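Local coordinates for protein enoyl-CoA hydratase/isomerase (Shewanella pealeana, PDB 4KPK) that probably acts as an isomerase or hydratase on acyl-CoA thioesters, as a crotonase-like enzyme, at residues A161-K173 with Y197-A209. Numbering follows the deposited sequence.
Sequences ANERASFCLSEVK and YMLTAERFDAQKA
Phe167 and Phe204 face each other as a hydrogen-bonded pair of a short antiparallel beta ribbon, closed by Phe204 N to Phe167 O (2.7 Å) and Phe167 N to Phe204 O (3.0 Å). Their side chains leave the ribbon on the same side. Phe204 CG sits between its own N and carbonyl carbon (chi1 63°), which swings the ring under Phe167, whose CB lies over one face, 3.5 Å from the ring centroid, a CH-pi contact. The two rings are nearly parallel (23°) but slid apart, with little overlap. The Phe167 ring runs on to Ala209, CE2 to CB 3.7 Å, while Leu169 CD1 packs on Tyr197 CB and Met198 CG and lies loosely at the edge of the Phe204 ring. With an alanine here instead of Phe204, Phe167 CB is likely to lose the ring face beneath it, and a gap would probably open beside Leu169 CD1. Beyond the ribbon, Ala201, with positive phi just after a helix, brings CA to 3.3 Å from Leu169 O; Val172 CG2 rests against the carbonyl oxygens of Met198 and Leu199, and the aliphatic part of Lys173 lies along Ala201 CB. Three waters fill in where direct bonds stop: one joins Glu163 O and Ala165 O to Ala206 N, another Leu169 N to Tyr197 O and Glu202 O, a third Leu169 O and Val172 N to Met198 O. Asp205 N-caps the following helix, its OD1 accepting from Lys208 N (3.1 Å) almost straight. In this crotonase-like fold the ribbon, apart from the six-strand sheet, ties the chain following strand 158-161 to the link between helices 191-200 and 206-212; helix 148-155 packs on Phe167 and Leu169 through Leu150, strand 217-218 meets Ala206 through Ile218, and Val244 of a second subunit covers Val172 and Met198.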
ATOM      1  N   ALA A 161       3.108 -20.669  -1.987  1.00 21.96           N
ATOM      2  CA  ALA A 161       2.519 -21.604  -1.026  1.00 23.12           C
ATOM      3  C   ALA A 161       1.656 -22.681  -1.766  1.00 23.43           C
ATOM      4  O   ALA A 161       1.295 -22.440  -2.903  1.00 22.69           O
ATOM      5  CB  ALA A 161       1.679 -20.875  -0.017  1.00 21.95           C
ATOM      6  N   ASN A 162       1.391 -23.834  -1.117  1.00 23.40           N
ATOM      7  CA  ASN A 162       0.442 -24.846  -1.659  1.00 28.35           C
ATOM      8  C   ASN A 162      -0.969 -24.464  -1.275  1.00 30.98           C
ATOM      9  O   ASN A 162      -1.165 -23.460  -0.588  1.00 26.41           O
ATOM     10  CB  ASN A 162       0.783 -26.288  -1.247  1.00 28.31           C
ATOM     11  CG  ASN A 162       0.584 -26.577   0.232  1.00 28.14           C
ATOM     12  OD1 ASN A 162       0.115 -25.758   1.027  1.00 27.32           O
ATOM     13  ND2 ASN A 162       0.964 -27.778   0.609  1.00 28.01           N
ATOM     14  N   GLU A 163      -1.950 -25.232  -1.752  1.00 33.75           N
ATOM     15  CA  GLU A 163      -3.361 -24.858  -1.620  1.00 35.39           C
ATOM     16  C   GLU A 163      -3.890 -24.980  -0.197  1.00 32.25           C
ATOM     17  O   GLU A 163      -4.806 -24.244   0.195  1.00 27.74           O
ATOM     18  CB  GLU A 163      -4.219 -25.687  -2.603  1.00 41.80           C
ATOM     19  CG  GLU A 163      -4.409 -25.009  -3.960  1.00 43.86           C
ATOM     20  CD  GLU A 163      -4.790 -25.989  -5.053  1.00 50.00           C
ATOM     21  OE1 GLU A 163      -5.825 -26.673  -4.911  1.00 55.54           O
ATOM     22  OE2 GLU A 163      -4.071 -26.058  -6.079  1.00 57.24           O
ATOM     23  N   ARG A 164      -3.308 -25.897   0.569  1.00 31.15           N
ATOM     24  CA  ARG A 164      -3.650 -26.085   1.998  1.00 34.11           C
ATOM     25  C   ARG A 164      -2.979 -25.068   2.939  1.00 32.04           C
ATOM     26  O   ARG A 164      -3.241 -25.130   4.159  1.00 25.68           O
ATOM     27  CB  ARG A 164      -3.217 -27.466   2.495  1.00 41.81           C
ATOM     28  CG  ARG A 164      -4.192 -28.581   2.213  1.00 50.98           C
ATOM     29  CD  ARG A 164      -3.615 -29.898   2.723  1.00 57.29           C
ATOM     30  NE  ARG A 164      -4.537 -31.026   2.526  1.00 62.15           N
ATOM     31  CZ  ARG A 164      -5.634 -31.251   3.255  1.00 68.77           C
ATOM     32  NH1 ARG A 164      -5.985 -30.420   4.236  1.00 73.16           N
ATOM     33  NH2 ARG A 164      -6.392 -32.318   3.008  1.00 68.29           N
ATOM     34  N   ALA A 165      -2.110 -24.177   2.411  1.00 27.80           N
ATOM     35  CA  ALA A 165      -1.382 -23.224   3.314  1.00 27.18           C
ATOM     36  C   ALA A 165      -2.278 -22.423   4.228  1.00 26.96           C
ATOM     37  O   ALA A 165      -3.348 -21.973   3.862  1.00 27.79           O
ATOM     38  CB  ALA A 165      -0.498 -22.292   2.541  1.00 28.70           C
ATOM     39  N   SER A 166      -1.824 -22.247   5.446  1.00 30.24           N
ATOM     40  CA  SER A 166      -2.656 -21.735   6.491  1.00 31.93           C
ATOM     41  C   SER A 166      -1.911 -20.611   7.189  1.00 28.74           C
ATOM     42  O   SER A 166      -0.700 -20.747   7.429  1.00 27.92           O
ATOM     43  CB  SER A 166      -2.874 -22.868   7.498  1.00 37.16           C
ATOM     44  OG  SER A 166      -4.204 -22.969   7.811  1.00 41.67           O
ATOM     45  N   PHE A 167      -2.617 -19.522   7.534  1.00 27.17           N
ATOM     46  CA  PHE A 167      -1.986 -18.361   8.206  1.00 29.47           C
ATOM     47  C   PHE A 167      -2.876 -17.821   9.310  1.00 30.32           C
ATOM     48  O   PHE A 167      -4.102 -17.935   9.244  1.00 29.55           O
ATOM     49  CB  PHE A 167      -1.667 -17.237   7.198  1.00 29.00           C
ATOM     50  CG  PHE A 167      -0.965 -17.733   5.994  1.00 27.94           C
ATOM     51  CD1 PHE A 167       0.412 -17.796   5.949  1.00 26.87           C
ATOM     52  CD2 PHE A 167      -1.710 -18.219   4.912  1.00 26.66           C
ATOM     53  CE1 PHE A 167       1.039 -18.314   4.820  1.00 28.50           C
ATOM     54  CE2 PHE A 167      -1.103 -18.707   3.811  1.00 24.77           C
ATOM     55  CZ  PHE A 167       0.273 -18.792   3.760  1.00 26.83           C
ATOM     56  N   CYS A 168      -2.248 -17.186  10.288  1.00 30.21           N
ATOM     57  CA  CYS A 168      -2.918 -16.815  11.518  1.00 34.58           C
ATOM     58  C   CYS A 168      -1.966 -15.880  12.262  1.00 33.75           C
ATOM     59  O   CYS A 168      -0.809 -16.243  12.505  1.00 32.30           O
ATOM     60  CB  CYS A 168      -3.153 -18.090  12.369  1.00 36.64           C
ATOM     61  SG  CYS A 168      -4.344 -17.950  13.688  1.00 54.77           S
ATOM     62  N   LEU A 169      -2.436 -14.702  12.641  1.00 32.53           N
ATOM     63  CA  LEU A 169      -1.701 -13.850  13.629  1.00 30.49           C
ATOM     64  C   LEU A 169      -2.371 -13.933  15.023  1.00 28.57           C
ATOM     65  O   LEU A 169      -3.250 -13.121  15.360  1.00 25.16           O
ATOM     66  CB  LEU A 169      -1.684 -12.411  13.145  1.00 33.32           C
ATOM     67  CG  LEU A 169      -0.906 -12.181  11.856  1.00 34.08           C
ATOM     68  CD1 LEU A 169      -1.716 -11.403  10.820  1.00 29.95           C
ATOM     69  CD2 LEU A 169       0.440 -11.514  12.225  1.00 34.79           C
ATOM     70  N   SER A 170      -1.918 -14.896  15.823  1.00 27.32           N
ATOM     71  CA  SER A 170      -2.616 -15.397  17.026  1.00 31.87           C
ATOM     72  C   SER A 170      -2.284 -14.704  18.357  1.00 28.97           C
ATOM     73  O   SER A 170      -2.898 -15.037  19.383  1.00 28.58           O
ATOM     74  CB  SER A 170      -2.202 -16.868  17.272  1.00 32.59           C
ATOM     75  OG  SER A 170      -2.323 -17.634  16.119  1.00 40.32           O
ATOM     76  N   GLU A 171      -1.268 -13.843  18.361  1.00 25.56           N
ATOM     77  CA  GLU A 171      -0.703 -13.350  19.609  1.00 29.76           C
ATOM     78  C   GLU A 171      -1.713 -12.774  20.569  1.00 28.33           C
ATOM     79  O   GLU A 171      -1.615 -13.058  21.759  1.00 26.73           O
ATOM     80  CB  GLU A 171       0.334 -12.274  19.337  1.00 34.77           C
ATOM     81  CG  GLU A 171       1.711 -12.820  19.021  1.00 39.99           C
ATOM     82  CD  GLU A 171       1.811 -13.491  17.668  1.00 43.33           C
ATOM     83  OE1 GLU A 171       0.889 -13.354  16.806  1.00 39.94           O
ATOM     84  OE2 GLU A 171       2.868 -14.116  17.486  1.00 46.43           O
ATOM     85  N   VAL A 172      -2.687 -11.980  20.076  1.00 28.21           N
ATOM     86  CA  VAL A 172      -3.663 -11.356  20.979  1.00 29.14           C
ATOM     87  C   VAL A 172      -4.564 -12.387  21.659  1.00 29.14           C
ATOM     88  O   VAL A 172      -5.204 -12.038  22.642  1.00 25.44           O
ATOM     89  CB  VAL A 172      -4.529 -10.217  20.353  1.00 28.66           C
ATOM     90  CG1 VAL A 172      -3.642  -9.092  19.865  1.00 27.25           C
ATOM     91  CG2 VAL A 172      -5.483 -10.708  19.239  1.00 27.06           C
ATOM     92  N   LYS A 173      -4.605 -13.642  21.165  1.00 28.21           N
ATOM     93  CA  LYS A 173      -5.382 -14.660  21.863  1.00 29.17           C
ATOM     94  C   LYS A 173      -4.703 -15.003  23.178  1.00 31.71           C
ATOM     95  O   LYS A 173      -5.364 -15.505  24.075  1.00 26.68           O
ATOM     96  CB  LYS A 173      -5.499 -15.943  21.070  1.00 31.00           C
ATOM     97  CG  LYS A 173      -6.276 -15.813  19.779  1.00 34.86           C
ATOM     98  CD  LYS A 173      -5.947 -16.971  18.880  1.00 36.81           C
ATOM     99  CE  LYS A 173      -7.145 -17.512  18.133  1.00 40.92           C
ATOM    100  NZ  LYS A 173      -6.672 -18.792  17.498  1.00 44.66           N
ATOM    101  N   TYR A 197      -6.683  -8.526  10.679  1.00 22.86           N
ATOM    102  CA  TYR A 197      -6.180  -9.832  11.046  1.00 22.00           C
ATOM    103  C   TYR A 197      -5.400  -9.883  12.340  1.00 24.58           C
ATOM    104  O   TYR A 197      -5.497 -10.882  13.061  1.00 22.65           O
ATOM    105  CB  TYR A 197      -5.379 -10.407   9.891  1.00 21.76           C
ATOM    106  CG  TYR A 197      -6.264 -10.855   8.767  1.00 22.61           C
ATOM    107  CD1 TYR A 197      -6.416 -10.078   7.654  1.00 24.70           C
ATOM    108  CD2 TYR A 197      -6.994 -12.063   8.845  1.00 24.85           C
ATOM    109  CE1 TYR A 197      -7.245 -10.471   6.599  1.00 27.61           C
ATOM    110  CE2 TYR A 197      -7.855 -12.464   7.778  1.00 26.94           C
ATOM    111  CZ  TYR A 197      -7.959 -11.640   6.675  1.00 25.76           C
ATOM    112  OH  TYR A 197      -8.754 -11.913   5.613  1.00 33.76           O
HETATM  113  N   MSE A 198      -4.631  -8.832  12.645  1.00 26.13           N
HETATM  114  CA  MSE A 198      -3.962  -8.747  13.964  1.00 24.85           C
HETATM  115  C   MSE A 198      -4.883  -8.561  15.122  1.00 25.08           C
HETATM  116  O   MSE A 198      -4.534  -8.981  16.217  1.00 26.18           O
HETATM  117  CB  MSE A 198      -2.863  -7.703  14.024  1.00 26.00           C
HETATM  118  CG  MSE A 198      -1.712  -8.109  13.133  1.00 28.87           C
HETATM  119 SE   MSE A 198      -0.277  -6.720  13.162  1.00 34.42          SE
HETATM  120  CE  MSE A 198       0.068  -6.466  15.066  1.00 36.02           C
ATOM    121  N   LEU A 199      -6.053  -7.951  14.915  1.00 24.73           N
ATOM    122  CA  LEU A 199      -7.028  -7.832  15.959  1.00 23.47           C
ATOM    123  C   LEU A 199      -7.954  -9.021  16.098  1.00 24.95           C
ATOM    124  O   LEU A 199      -8.334  -9.371  17.238  1.00 22.62           O
ATOM    125  CB  LEU A 199      -7.853  -6.581  15.773  1.00 25.45           C
ATOM    126  CG  LEU A 199      -7.138  -5.234  16.039  1.00 27.36           C
ATOM    127  CD1 LEU A 199      -8.117  -4.109  15.714  1.00 27.99           C
ATOM    128  CD2 LEU A 199      -6.598  -5.155  17.464  1.00 24.45           C
ATOM    129  N   THR A 200      -8.346  -9.667  14.975  1.00 23.81           N
ATOM    130  CA  THR A 200      -9.264 -10.841  15.078  1.00 21.76           C
ATOM    131  C   THR A 200      -8.566 -12.103  15.474  1.00 21.83           C
ATOM    132  O   THR A 200      -9.167 -12.980  16.116  1.00 20.99           O
ATOM    133  CB  THR A 200     -10.014 -11.116  13.748  1.00 21.06           C
ATOM    134  OG1 THR A 200      -9.077 -11.312  12.669  1.00 19.33           O
ATOM    135  CG2 THR A 200     -10.868  -9.923  13.453  1.00 22.38           C
ATOM    136  N   ALA A 201      -7.295 -12.186  15.099  1.00 23.00           N
ATOM    137  CA  ALA A 201      -6.502 -13.409  15.140  1.00 24.80           C
ATOM    138  C   ALA A 201      -7.165 -14.603  14.328  1.00 24.71           C
ATOM    139  O   ALA A 201      -6.992 -15.792  14.644  1.00 23.74           O
ATOM    140  CB  ALA A 201      -6.218 -13.792  16.582  1.00 24.05           C
ATOM    141  N   GLU A 202      -7.918 -14.268  13.301  1.00 26.07           N
ATOM    142  CA  GLU A 202      -8.525 -15.304  12.499  1.00 27.46           C
ATOM    143  C   GLU A 202      -7.524 -15.979  11.588  1.00 28.30           C
ATOM    144  O   GLU A 202      -6.483 -15.416  11.202  1.00 22.66           O
ATOM    145  CB  GLU A 202      -9.711 -14.758  11.710  1.00 28.61           C
ATOM    146  CG  GLU A 202      -9.339 -13.771  10.632  1.00 32.41           C
ATOM    147  CD  GLU A 202     -10.523 -12.908  10.228  1.00 35.03           C
ATOM    148  OE1 GLU A 202     -11.418 -13.414   9.459  1.00 36.47           O
ATOM    149  OE2 GLU A 202     -10.548 -11.741  10.669  1.00 31.12           O
ATOM    150  N   ARG A 203      -7.863 -17.227  11.247  1.00 30.35           N
ATOM    151  CA  ARG A 203      -7.114 -18.009  10.297  1.00 32.97           C
ATOM    152  C   ARG A 203      -7.452 -17.466   8.932  1.00 29.66           C
ATOM    153  O   ARG A 203      -8.552 -16.992   8.737  1.00 28.51           O
ATOM    154  CB  ARG A 203      -7.505 -19.498  10.395  1.00 39.61           C
ATOM    155  CG  ARG A 203      -6.283 -20.415  10.429  1.00 52.79           C
ATOM    156  CD  ARG A 203      -6.706 -21.867  10.659  1.00 57.29           C
ATOM    157  NE  ARG A 203      -7.213 -22.015  12.014  1.00 62.51           N
ATOM    158  CZ  ARG A 203      -6.513 -22.475  13.047  1.00 71.98           C
ATOM    159  NH1 ARG A 203      -5.257 -22.872  12.897  1.00 78.92           N
ATOM    160  NH2 ARG A 203      -7.080 -22.545  14.246  1.00 75.43           N
ATOM    161  N   PHE A 204      -6.501 -17.516   8.005  1.00 29.51           N
ATOM    162  CA  PHE A 204      -6.782 -17.223   6.602  1.00 29.70           C
ATOM    163  C   PHE A 204      -6.055 -18.190   5.681  1.00 27.13           C
ATOM    164  O   PHE A 204      -5.137 -18.884   6.133  1.00 24.60           O
ATOM    165  CB  PHE A 204      -6.602 -15.748   6.234  1.00 28.56           C
ATOM    166  CG  PHE A 204      -5.203 -15.205   6.389  1.00 26.42           C
ATOM    167  CD1 PHE A 204      -4.826 -14.570   7.553  1.00 27.22           C
ATOM    168  CD2 PHE A 204      -4.340 -15.198   5.317  1.00 26.92           C
ATOM    169  CE1 PHE A 204      -3.562 -13.986   7.677  1.00 27.80           C
ATOM    170  CE2 PHE A 204      -3.064 -14.658   5.427  1.00 27.55           C
ATOM    171  CZ  PHE A 204      -2.673 -14.045   6.614  1.00 27.59           C
ATOM    172  N   ASP A 205      -6.582 -18.338   4.461  1.00 26.24           N
ATOM    173  CA  ASP A 205      -6.156 -19.388   3.568  1.00 26.45           C
ATOM    174  C   ASP A 205      -5.242 -18.875   2.464  1.00 26.62           C
ATOM    175  O   ASP A 205      -4.862 -17.722   2.447  1.00 25.91           O
ATOM    176  CB  ASP A 205      -7.362 -20.246   3.019  1.00 30.62           C
ATOM    177  CG  ASP A 205      -8.270 -19.513   2.034  1.00 30.45           C
ATOM    178  OD1 ASP A 205      -7.910 -18.474   1.453  1.00 30.95           O
ATOM    179  OD2 ASP A 205      -9.393 -20.008   1.828  1.00 34.64           O
ATOM    180  N   ALA A 206      -4.844 -19.784   1.584  1.00 25.40           N
ATOM    181  CA  ALA A 206      -3.877 -19.532   0.576  1.00 27.37           C
ATOM    182  C   ALA A 206      -4.372 -18.452  -0.364  1.00 27.47           C
ATOM    183  O   ALA A 206      -3.616 -17.583  -0.782  1.00 21.60           O
ATOM    184  CB  ALA A 206      -3.643 -20.830  -0.216  1.00 29.74           C
ATOM    185  N   GLN A 207      -5.645 -18.537  -0.740  1.00 26.52           N
ATOM    186  CA  GLN A 207      -6.161 -17.643  -1.749  1.00 26.22           C
ATOM    187  C   GLN A 207      -6.177 -16.220  -1.193  1.00 23.21           C
ATOM    188  O   GLN A 207      -5.874 -15.280  -1.882  1.00 23.36           O
ATOM    189  CB  GLN A 207      -7.577 -18.073  -2.122  1.00 27.65           C
ATOM    190  CG  GLN A 207      -8.261 -17.124  -3.066  1.00 33.65           C
ATOM    191  CD  GLN A 207      -7.478 -16.895  -4.347  1.00 40.78           C
ATOM    192  OE1 GLN A 207      -6.909 -17.844  -4.924  1.00 49.75           O
ATOM    193  NE2 GLN A 207      -7.443 -15.634  -4.814  1.00 39.70           N
ATOM    194  N   LYS A 208      -6.626 -16.072   0.030  1.00 20.04           N
ATOM    195  CA  LYS A 208      -6.627 -14.752   0.690  1.00 21.91           C
ATOM    196  C   LYS A 208      -5.194 -14.172   0.812  1.00 20.42           C
ATOM    197  O   LYS A 208      -4.975 -12.993   0.591  1.00 20.88           O
ATOM    198  CB  LYS A 208      -7.265 -14.928   2.077  1.00 23.62           C
ATOM    199  CG  LYS A 208      -7.166 -13.760   3.047  1.00 25.36           C
ATOM    200  CD  LYS A 208      -7.732 -12.487   2.482  1.00 28.83           C
ATOM    201  CE  LYS A 208      -9.193 -12.596   2.188  1.00 30.33           C
ATOM    202  NZ  LYS A 208      -9.659 -11.208   1.932  1.00 36.16           N
ATOM    203  N   ALA A 209      -4.242 -15.039   1.153  1.00 20.33           N
ATOM    204  CA  ALA A 209      -2.819 -14.748   1.179  1.00 23.16           C
ATOM    205  C   ALA A 209      -2.318 -14.164  -0.125  1.00 23.71           C
ATOM    206  O   ALA A 209      -1.526 -13.179  -0.164  1.00 20.23           O
ATOM    207  CB  ALA A 209      -2.030 -16.031   1.494  1.00 21.54           C
TER
HETATM  208  O   HOH W   1      -5.441 -22.755   2.291  1.00 33.35           O
HETATM  209  O   HOH W   2      -4.788 -13.510  11.832  1.00 22.14           O
HETATM  210  O   HOH W   3      -2.711 -11.099  16.986  1.00 24.34           O